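PDB 4CC9: protein Vpx from Simian immunodeficiency virus, which targets the host restriction factor SAMHD1 for proteasomal degradation by recruiting it to the CUL4A-DDB1 ubiquitin ligase through DCAF-1, and supports nuclear entry of the viral pre-integration complex. Local coordinates for residues 44-49 / 87-92; 37-42 / 80-85. All blocks are in the same frame, centred on the assembly; numbering follows the deposited sequence.

Contact 1: 44-49 / 87-92. With ZN (zinc ion), chain F.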
loop_
_atom_site.group_PDB
_atom_site.type_symbol
_atom_site.label_atom_id
_atom_site.label_comp_id
_atom_site.label_asym_id
_atom_site.label_seq_id
_atom_site.Cartn_x
_atom_site.Cartn_y
_atom_site.Cartn_z
ATOM N N VAL B 44 -11.193 -18.470 2.523
ATOM C CA VAL B 44 -11.039 -19.888 2.862
ATOM C C VAL B 44 -9.935 -20.561 2.037
ATOM O O VAL B 44 -9.518 -21.662 2.361
ATOM C CB VAL B 44 -12.369 -20.706 2.784
ATOM C CG1 VAL B 44 -13.303 -20.353 3.937
ATOM C CG2 VAL B 44 -13.072 -20.510 1.441
ATOM N N ASN B 45 -9.450 -19.894 0.992
ATOM C CA ASN B 45 -8.301 -20.403 0.238
ATOM C C ASN B 45 -6.952 -19.908 0.767
ATOM O O ASN B 45 -5.912 -20.227 0.198
ATOM C CB ASN B 45 -8.413 -20.025 -1.243
ATOM C CG ASN B 45 -9.660 -20.587 -1.899
ATOM O OD1 ASN B 45 -10.161 -21.637 -1.505
ATOM N ND2 ASN B 45 -10.163 -19.889 -2.914
ATOM N N HIS B 46 -6.964 -19.124 1.844
ATOM C CA HIS B 46 -5.729 -18.537 2.370
ATOM C C HIS B 46 -5.623 -18.687 3.880
ATOM O O HIS B 46 -4.536 -18.878 4.416
ATOM C CB HIS B 46 -5.643 -17.045 2.028
ATOM C CG HIS B 46 -5.604 -16.762 0.560
ATOM N ND1 HIS B 46 -4.423 -16.701 -0.157
ATOM C CD2 HIS B 46 -6.596 -16.515 -0.325
ATOM C CE1 HIS B 46 -4.693 -16.432 -1.420
ATOM N NE2 HIS B 46 -6.002 -16.316 -1.550
ATOM N N LEU B 47 -6.754 -18.568 4.568
ATOM C CA LEU B 47 -6.757 -18.568 6.024
ATOM C C LEU B 47 -7.412 -19.849 6.505
ATOM O O LEU B 47 -8.245 -20.416 5.793
ATOM C CB LEU B 47 -7.520 -17.348 6.557
ATOM C CG LEU B 47 -7.131 -15.992 5.953
ATOM C CD1 LEU B 47 -7.983 -14.882 6.510
ATOM C CD2 LEU B 47 -5.655 -15.688 6.193
ATOM N N PRO B 48 -7.027 -20.322 7.703
ATOM C CA PRO B 48 -7.694 -21.499 8.280
ATOM C C PRO B 48 -9.190 -21.259 8.466
ATOM O O PRO B 48 -9.591 -20.269 9.087
ATOM C CB PRO B 48 -6.993 -21.696 9.637
ATOM C CG PRO B 48 -6.104 -20.493 9.847
ATOM C CD PRO B 48 -5.862 -19.884 8.495
ATOM N N ARG B 49 -9.992 -22.167 7.915
ATOM C CA ARG B 49 -11.447 -22.081 7.949
ATOM C C ARG B 49 -12.007 -21.836 9.346
ATOM O O ARG B 49 -12.989 -21.116 9.508
ATOM C CB ARG B 49 -12.052 -23.360 7.373
ATOM C CG ARG B 49 -13.486 -23.225 6.880
ATOM C CD ARG B 49 -13.903 -24.476 6.136
ATOM N NE ARG B 49 -15.230 -24.937 6.535
ATOM C CZ ARG B 49 -16.330 -24.733 5.818
ATOM N NH1 ARG B 49 -16.253 -24.080 4.663
ATOM N NH2 ARG B 49 -17.503 -25.186 6.250
ATOM N N PHE B 87 -4.987 -8.553 4.453
ATOM C CA PHE B 87 -3.861 -7.646 4.233
ATOM C C PHE B 87 -2.590 -8.226 4.852
ATOM O O PHE B 87 -1.533 -8.226 4.231
ATOM C CB PHE B 87 -4.176 -6.276 4.843
ATOM C CG PHE B 87 -3.004 -5.317 4.888
ATOM C CD1 PHE B 87 -2.684 -4.520 3.788
ATOM C CD2 PHE B 87 -2.258 -5.167 6.050
ATOM C CE1 PHE B 87 -1.610 -3.596 3.833
ATOM C CE2 PHE B 87 -1.189 -4.248 6.117
ATOM C CZ PHE B 87 -0.868 -3.460 5.005
ATOM N N MET B 88 -2.687 -8.712 6.082
ATOM C CA MET B 88 -1.510 -9.271 6.733
ATOM C C MET B 88 -1.012 -10.522 6.001
ATOM O O MET B 88 0.194 -10.709 5.824
ATOM C CB MET B 88 -1.793 -9.563 8.209
ATOM C CG MET B 88 -1.885 -8.282 9.056
ATOM S SD MET B 88 -2.180 -8.546 10.823
ATOM C CE MET B 88 -3.851 -9.182 10.801
ATOM N N HIS B 89 -1.938 -11.358 5.542
ATOM C CA HIS B 89 -1.545 -12.585 4.840
ATOM C C HIS B 89 -0.804 -12.288 3.537
ATOM O O HIS B 89 0.200 -12.926 3.230
ATOM C CB HIS B 89 -2.763 -13.472 4.566
ATOM C CG HIS B 89 -2.460 -14.677 3.732
ATOM N ND1 HIS B 89 -1.956 -15.846 4.270
ATOM C CD2 HIS B 89 -2.597 -14.898 2.408
ATOM C CE1 HIS B 89 -1.796 -16.734 3.305
ATOM N NE2 HIS B 89 -2.172 -16.188 2.164
ATOM N N CYS B 90 -1.293 -11.314 2.778
ATOM C CA CYS B 90 -0.725 -11.040 1.465
ATOM C C CYS B 90 0.591 -10.265 1.517
ATOM O O CYS B 90 1.448 -10.450 0.660
ATOM C CB CYS B 90 -1.759 -10.362 0.567
ATOM S SG CYS B 90 -3.132 -11.494 0.113
ATOM N N LYS B 91 0.759 -9.418 2.531
ATOM C CA LYS B 91 2.027 -8.724 2.737
ATOM C C LYS B 91 3.172 -9.700 3.003
ATOM O O LYS B 91 4.287 -9.497 2.523
ATOM C CB LYS B 91 1.930 -7.730 3.893
ATOM C CG LYS B 91 1.321 -6.397 3.503
ATOM C CD LYS B 91 2.050 -5.810 2.311
ATOM C CE LYS B 91 1.960 -4.290 2.291
ATOM N NZ LYS B 91 2.543 -3.701 3.528
ATOM N N LYS B 92 2.896 -10.760 3.755
ATOM C CA LYS B 92 3.907 -11.782 4.001
ATOM C C LYS B 92 4.312 -12.530 2.730
ATOM O O LYS B 92 5.386 -13.130 2.672
ATOM C CB LYS B 92 3.429 -12.785 5.053
ATOM C CG LYS B 92 3.481 -12.248 6.462
ATOM C CD LYS B 92 3.160 -13.341 7.451
ATOM C CE LYS B 92 1.839 -13.996 7.130
ATOM N NZ LYS B 92 1.338 -14.751 8.307
HETATM ZN ZN ZN F . -2.579 -17.199 0.409
#
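His-46 and His-89 are the closest backbone pair, with CA atoms 7.7 Å apart; residues 44-48 are the loop after helix 25-43, with Pro-48 at the N-cap position of helix 49-66, while residues 87-92 include the last part of helix 71-91. A zinc ion fills the gap between the two imidazoles. The zinc ion is bound by ND1 of His-46 at 2.0 Å and by NE2 of His-89 at 2.1 Å. Their angle at the metal is about 108°, close to the tetrahedral value. The two bound nitrogens, His-46 ND1 and His-89 NE2, are 3.3 Å apart but are not bonded to each other. The rings are oblique, with planes at 69°, and NE2 of His-89 lies near the plane of the His-46 ring, at its edge. His-89 carries its ring toward the loop with CG anti to the backbone N (chi1 174°). CB of His-46 sits over one face of that ring, 3.9 Å from its centroid, in a CH-pi contact. Leu-47 adds a small apolar touch: its CD2 is 4.0 Å from CB of His-89. Leu-47 also packs on Ala-85 and Met-86 of helix 71-91. Cys-94 and Cys-96, just beyond that helix, supply the other two zinc ligands. The site is thus a His2Cys2 zinc centre that ties the first interhelical loop to the end of the third helix. With little surface buried between these segments, the metal bonds probably do most of the joining here.

Contact 2: 37-42 / 80-85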
loop_
_atom_site.group_PDB
_atom_site.type_symbol
_atom_site.label_atom_id
_atom_site.label_comp_id
_atom_site.label_asym_id
_atom_site.label_seq_id
_atom_site.Cartn_x
_atom_site.Cartn_y
_atom_site.Cartn_z
ATOM N N GLU B 37 -19.920 -11.794 1.460
ATOM C CA GLU B 37 -19.994 -13.139 0.889
ATOM C C GLU B 37 -18.739 -13.450 0.086
ATOM O O GLU B 37 -18.169 -14.539 0.200
ATOM C CB GLU B 37 -21.233 -13.301 0.011
ATOM C CG GLU B 37 -22.532 -13.190 0.771
ATOM C CD GLU B 37 -23.663 -13.944 0.093
ATOM O OE1 GLU B 37 -23.429 -14.482 -1.015
ATOM O OE2 GLU B 37 -24.779 -14.003 0.669
ATOM N N GLU B 38 -18.302 -12.483 -0.717
ATOM C CA GLU B 38 -17.118 -12.676 -1.541
ATOM C C GLU B 38 -15.830 -12.788 -0.718
ATOM O O GLU B 38 -14.989 -13.650 -1.000
ATOM C CB GLU B 38 -17.014 -11.589 -2.605
ATOM C CG GLU B 38 -18.092 -11.688 -3.686
ATOM C CD GLU B 38 -17.923 -10.652 -4.792
ATOM O OE1 GLU B 38 -16.979 -9.834 -4.704
ATOM O OE2 GLU B 38 -18.734 -10.658 -5.748
ATOM N N ILE B 39 -15.669 -11.957 0.311
ATOM C CA ILE B 39 -14.453 -12.072 1.116
ATOM C C ILE B 39 -14.362 -13.439 1.800
ATOM O O ILE B 39 -13.275 -14.023 1.881
ATOM C CB ILE B 39 -14.240 -10.877 2.102
ATOM C CG1 ILE B 39 -12.771 -10.797 2.549
ATOM C CG2 ILE B 39 -15.153 -10.973 3.317
ATOM C CD1 ILE B 39 -12.417 -9.491 3.292
ATOM N N ASN B 40 -15.497 -13.968 2.252
ATOM C CA ASN B 40 -15.500 -15.298 2.870
ATOM C C ASN B 40 -15.065 -16.405 1.897
ATOM O O ASN B 40 -14.217 -17.232 2.228
ATOM C CB ASN B 40 -16.861 -15.614 3.520
ATOM C CG ASN B 40 -17.111 -14.800 4.775
ATOM O OD1 ASN B 40 -16.176 -14.281 5.392
ATOM N ND2 ASN B 40 -18.370 -14.694 5.171
ATOM N N ARG B 41 -15.628 -16.409 0.694
ATOM C CA ARG B 41 -15.239 -17.394 -0.308
ATOM C C ARG B 41 -13.766 -17.285 -0.688
ATOM O O ARG B 41 -13.110 -18.297 -0.941
ATOM C CB ARG B 41 -16.113 -17.268 -1.552
ATOM C CG ARG B 41 -17.570 -17.628 -1.293
ATOM C CD ARG B 41 -18.331 -17.860 -2.583
ATOM N NE ARG B 41 -19.727 -17.466 -2.430
ATOM C CZ ARG B 41 -20.218 -16.301 -2.842
ATOM N NH1 ARG B 41 -19.427 -15.427 -3.452
ATOM N NH2 ARG B 41 -21.499 -16.011 -2.655
ATOM N N ALA B 42 -13.242 -16.063 -0.716
ATOM C CA ALA B 42 -11.827 -15.869 -1.036
ATOM C C ALA B 42 -10.925 -16.303 0.117
ATOM O O ALA B 42 -9.915 -16.995 -0.092
ATOM C CB ALA B 42 -11.556 -14.423 -1.403
ATOM N N CYS B 80 -14.293 -5.414 8.225
ATOM C CA CYS B 80 -13.049 -4.668 8.427
ATOM C C CYS B 80 -11.964 -5.538 9.069
ATOM O O CYS B 80 -10.787 -5.442 8.701
ATOM C CB CYS B 80 -13.292 -3.369 9.215
ATOM S SG CYS B 80 -14.309 -2.108 8.309
ATOM N N LEU B 81 -12.358 -6.412 9.994
ATOM C CA LEU B 81 -11.399 -7.336 10.623
ATOM C C LEU B 81 -10.833 -8.358 9.638
ATOM O O LEU B 81 -9.634 -8.652 9.669
ATOM C CB LEU B 81 -12.037 -8.074 11.796
ATOM C CG LEU B 81 -12.284 -7.241 13.050
ATOM C CD1 LEU B 81 -13.146 -8.020 14.026
ATOM C CD2 LEU B 81 -10.951 -6.828 13.703
ATOM N N ILE B 82 -11.689 -8.906 8.773
ATOM C CA ILE B 82 -11.217 -9.882 7.792
ATOM C C ILE B 82 -10.354 -9.209 6.723
ATOM O O ILE B 82 -9.358 -9.801 6.269
ATOM C CB ILE B 82 -12.364 -10.670 7.136
ATOM C CG1 ILE B 82 -13.208 -11.356 8.217
ATOM C CG2 ILE B 82 -11.808 -11.734 6.198
ATOM C CD1 ILE B 82 -12.381 -12.255 9.151
ATOM N N GLN B 83 -10.709 -7.975 6.338
ATOM C CA GLN B 83 -9.904 -7.257 5.347
ATOM C C GLN B 83 -8.492 -7.064 5.911
ATOM O O GLN B 83 -7.512 -7.190 5.174
ATOM C CB GLN B 83 -10.534 -5.911 4.949
ATOM C CG GLN B 83 -11.893 -5.982 4.225
ATOM C CD GLN B 83 -11.793 -6.155 2.705
ATOM O OE1 GLN B 83 -10.862 -6.779 2.184
ATOM N NE2 GLN B 83 -12.781 -5.622 1.993
ATOM N N LYS B 84 -8.381 -6.802 7.217
ATOM C CA LYS B 84 -7.056 -6.637 7.834
ATOM C C LYS B 84 -6.287 -7.949 7.911
ATOM O O LYS B 84 -5.076 -7.973 7.684
ATOM C CB LYS B 84 -7.150 -5.965 9.213
ATOM C CG LYS B 84 -7.551 -4.497 9.111
ATOM C CD LYS B 84 -7.881 -3.862 10.446
ATOM C CE LYS B 84 -8.741 -2.606 10.209
ATOM N NZ LYS B 84 -8.927 -1.761 11.414
ATOM N N ALA B 85 -6.992 -9.037 8.218
ATOM C CA ALA B 85 -6.373 -10.360 8.222
ATOM C C ALA B 85 -5.824 -10.682 6.831
ATOM O O ALA B 85 -4.705 -11.183 6.696
ATOM C CB ALA B 85 -7.380 -11.441 8.674
#
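Gln-83 OE1 accepts a hydrogen bond from an aromatic side chain of the chain of another protein in the assembly, while CD1 of Ile-39 presses on the same oxygen from helix 25-43 at 3.3 Å. The NE2 end of this amide is bonded to the backbone of that protein. Both ends of the buried amide thus have polar partners, which would fix its rotation. The chain of Gln-83 bends at chi2 (-86°), and CD1 of Ile-39 meets its CG at 3.7 Å as well as the amide carbon. With CG1 anti to the backbone N (chi1 -161°) and chi2 extended as well, Ile-39 sends CD1 toward helix 71-91. CD1 of Ile-39 touches CG2 of Ile-82 at 3.7 Å, and CG1 of Ile-39 lies 3.9 Å from CG2 of Ile-82. This is how the first and third helices of the Vpr/Vpx three-helix fold meet: the CA atoms of Ile-39 and Ile-82 are 7.7 Å apart. Ile-82 also packs on Val-55 of helix 49-66, which brings all three helices together at this point. Nearby, Asn-40 OD1 is hydrogen-bonded to Tyr-78 OH, adding a polar link between the first and third helices. Ile-39 additionally packs on an aromatic side chain of the other protein.

Both contacts use helix 71-91, contact 2 near its middle and contact 1 at its C-terminal end. Their centres lie about 9 Å apart. Leu-47 CD1 and Ala-85 CB join them directly, at 4.1 Å. Contact 2 is buried and pairs the helix with helix 25-43 through aliphatic side chains and one glutamine. Contact 1 lies at the surface, pairs it with the loop that follows helix 25-43, and relies on metal coordination. In contact 2 the touch between the helices is mainly aliphatic; in contact 1 zinc coordination is the main link. Both 80-85 and 87-92 also meet the partner protein, so the third helix serves the fold and the assembly at once.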